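Local coordinates for protein endonuclease IV (Thermus thermophilus, PDB 3AAM) that cleaves the DNA backbone at apurinic or apyrimidinic sites during base excision repair, using bound metal ions, at residues 172-177 against 210-215. Residues are numbered along the deposited sequence; the frame is centred on the assembly and turned at random.
Sequences HAYAAG and GGLGSR. With MN (manganese (II) ion), chain B.
Tyr174, near the end of helix 170-176, lays its ring along the loop 210-215, and Leu212 sits over one face of it. With CG anti to the backbone N (chi1 -167°), the ring swings out beside the loop backbone. Followed outward from CB, one ring side, CD2 and CE2, runs past the loop main chain: Gly210 O lies in the ring plane at the edge, 3.5 Å from CE2, while Leu212 N stands 3.3 Å from that same carbon. Along the other ring edge, Tyr174 CD1 and CE1 meet the Leu212 methyl CD1, and CZ lies 3.8 Å from Leu212 CB, which stands over the ring face in a CH-pi contact. At the tip, Tyr174 OH shares a water with Leu212 N, which donates to it. A phenylalanine here would probably keep the packing on Leu212 but leave that water without its hydroxyl partner.

The backbone does the tying. Gly213 N gives Tyr174 O a nearly straight bond (2.9 Å, 177°) in the carbonyl plane; Gly177 N also donates to this oxygen, within a Schellman motif that ends the helix. Arg215 N reaches Ala175 O at 2.9 Å. Gly177 and Gly213 have positive phi, which suits glycine, and their CA atoms approach to 3.9 Å. Ala175 keeps its side chain small where the loop passes close. Ser214 OG bonds back to Gly211 O across the type II turn 211-214, while Arg215 NH1 is held by Ala142 O. Five residues before Gly177, His172 NE2 binds manganese at 2.2 Å, together with Asp217 and His219, which follow shortly after Arg215 in the chain. The contact thus joins two connections following parallel strands 165-169 and 202-208, beside the metal site at the C-terminal mouth of a TIM barrel.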
# COMPACT_ATOMS: atom_id res chain seq x y z
N HIS A 172 1.93 6.56 -8.88
CA HIS A 172 2.93 7.49 -8.36
C HIS A 172 4.18 7.49 -9.23
O HIS A 172 4.72 8.55 -9.55
CB HIS A 172 3.32 7.11 -6.93
CG HIS A 172 2.20 7.24 -5.94
ND1 HIS A 172 2.35 6.91 -4.61
CD2 HIS A 172 0.92 7.65 -6.09
CE1 HIS A 172 1.21 7.11 -3.98
NE2 HIS A 172 0.32 7.56 -4.85
N ALA A 173 4.62 6.30 -9.61
CA ALA A 173 5.82 6.16 -10.43
C ALA A 173 5.64 6.87 -11.77
O ALA A 173 6.52 7.60 -12.22
CB ALA A 173 6.13 4.68 -10.66
N TYR A 174 4.49 6.65 -12.39
CA TYR A 174 4.20 7.27 -13.68
C TYR A 174 4.21 8.78 -13.54
O TYR A 174 4.82 9.49 -14.33
CB TYR A 174 2.83 6.79 -14.19
CG TYR A 174 2.55 7.12 -15.64
CD1 TYR A 174 3.35 6.60 -16.65
CD2 TYR A 174 1.48 7.94 -15.99
CE1 TYR A 174 3.10 6.89 -17.99
CE2 TYR A 174 1.22 8.24 -17.33
CZ TYR A 174 2.03 7.71 -18.32
OH TYR A 174 1.78 8.00 -19.64
N ALA A 175 3.53 9.28 -12.50
CA ALA A 175 3.46 10.72 -12.26
C ALA A 175 4.83 11.31 -11.99
O ALA A 175 5.08 12.48 -12.28
CB ALA A 175 2.53 11.01 -11.10
N ALA A 176 5.73 10.51 -11.44
CA ALA A 176 7.08 10.97 -11.13
C ALA A 176 8.01 10.98 -12.33
O ALA A 176 9.05 11.64 -12.30
CB ALA A 176 7.67 10.11 -10.02
N GLY A 177 7.66 10.25 -13.38
CA GLY A 177 8.50 10.21 -14.56
C GLY A 177 8.91 8.83 -15.04
O GLY A 177 9.59 8.70 -16.06
N GLY A 210 -3.26 11.36 -14.31
CA GLY A 210 -2.21 12.28 -14.73
C GLY A 210 -1.25 11.65 -15.73
O GLY A 210 -1.10 10.43 -15.78
N GLY A 211 -0.59 12.50 -16.51
CA GLY A 211 0.35 12.01 -17.50
C GLY A 211 1.75 11.77 -16.97
O GLY A 211 2.04 12.06 -15.81
N LEU A 212 2.61 11.24 -17.83
CA LEU A 212 3.99 10.93 -17.47
C LEU A 212 4.73 12.15 -16.92
O LEU A 212 4.82 13.19 -17.58
CB LEU A 212 4.73 10.39 -18.69
CG LEU A 212 6.21 10.02 -18.50
CD1 LEU A 212 6.33 8.91 -17.47
CD2 LEU A 212 6.80 9.57 -19.84
N GLY A 213 5.24 12.02 -15.70
CA GLY A 213 5.98 13.11 -15.06
C GLY A 213 5.16 14.34 -14.73
O GLY A 213 5.73 15.41 -14.48
N SER A 214 3.84 14.21 -14.71
CA SER A 214 2.96 15.34 -14.41
C SER A 214 2.90 15.70 -12.93
O SER A 214 2.39 16.76 -12.57
CB SER A 214 1.54 15.04 -14.91
OG SER A 214 0.97 13.96 -14.18
N ARG A 215 3.41 14.81 -12.08
CA ARG A 215 3.39 15.02 -10.64
C ARG A 215 1.98 14.99 -10.08
O ARG A 215 1.75 15.34 -8.92
CB ARG A 215 4.07 16.35 -10.28
CG ARG A 215 5.58 16.28 -10.09
CD ARG A 215 6.29 15.69 -11.30
NE ARG A 215 7.74 15.89 -11.22
CZ ARG A 215 8.53 15.39 -10.28
NH1 ARG A 215 8.03 14.64 -9.31
NH2 ARG A 215 9.83 15.65 -10.30
MN MN B . -1.82 8.14 -4.51
O HOH W 1 1.81 11.15 -20.54
O HOH W 2 -3.87 9.38 -3.75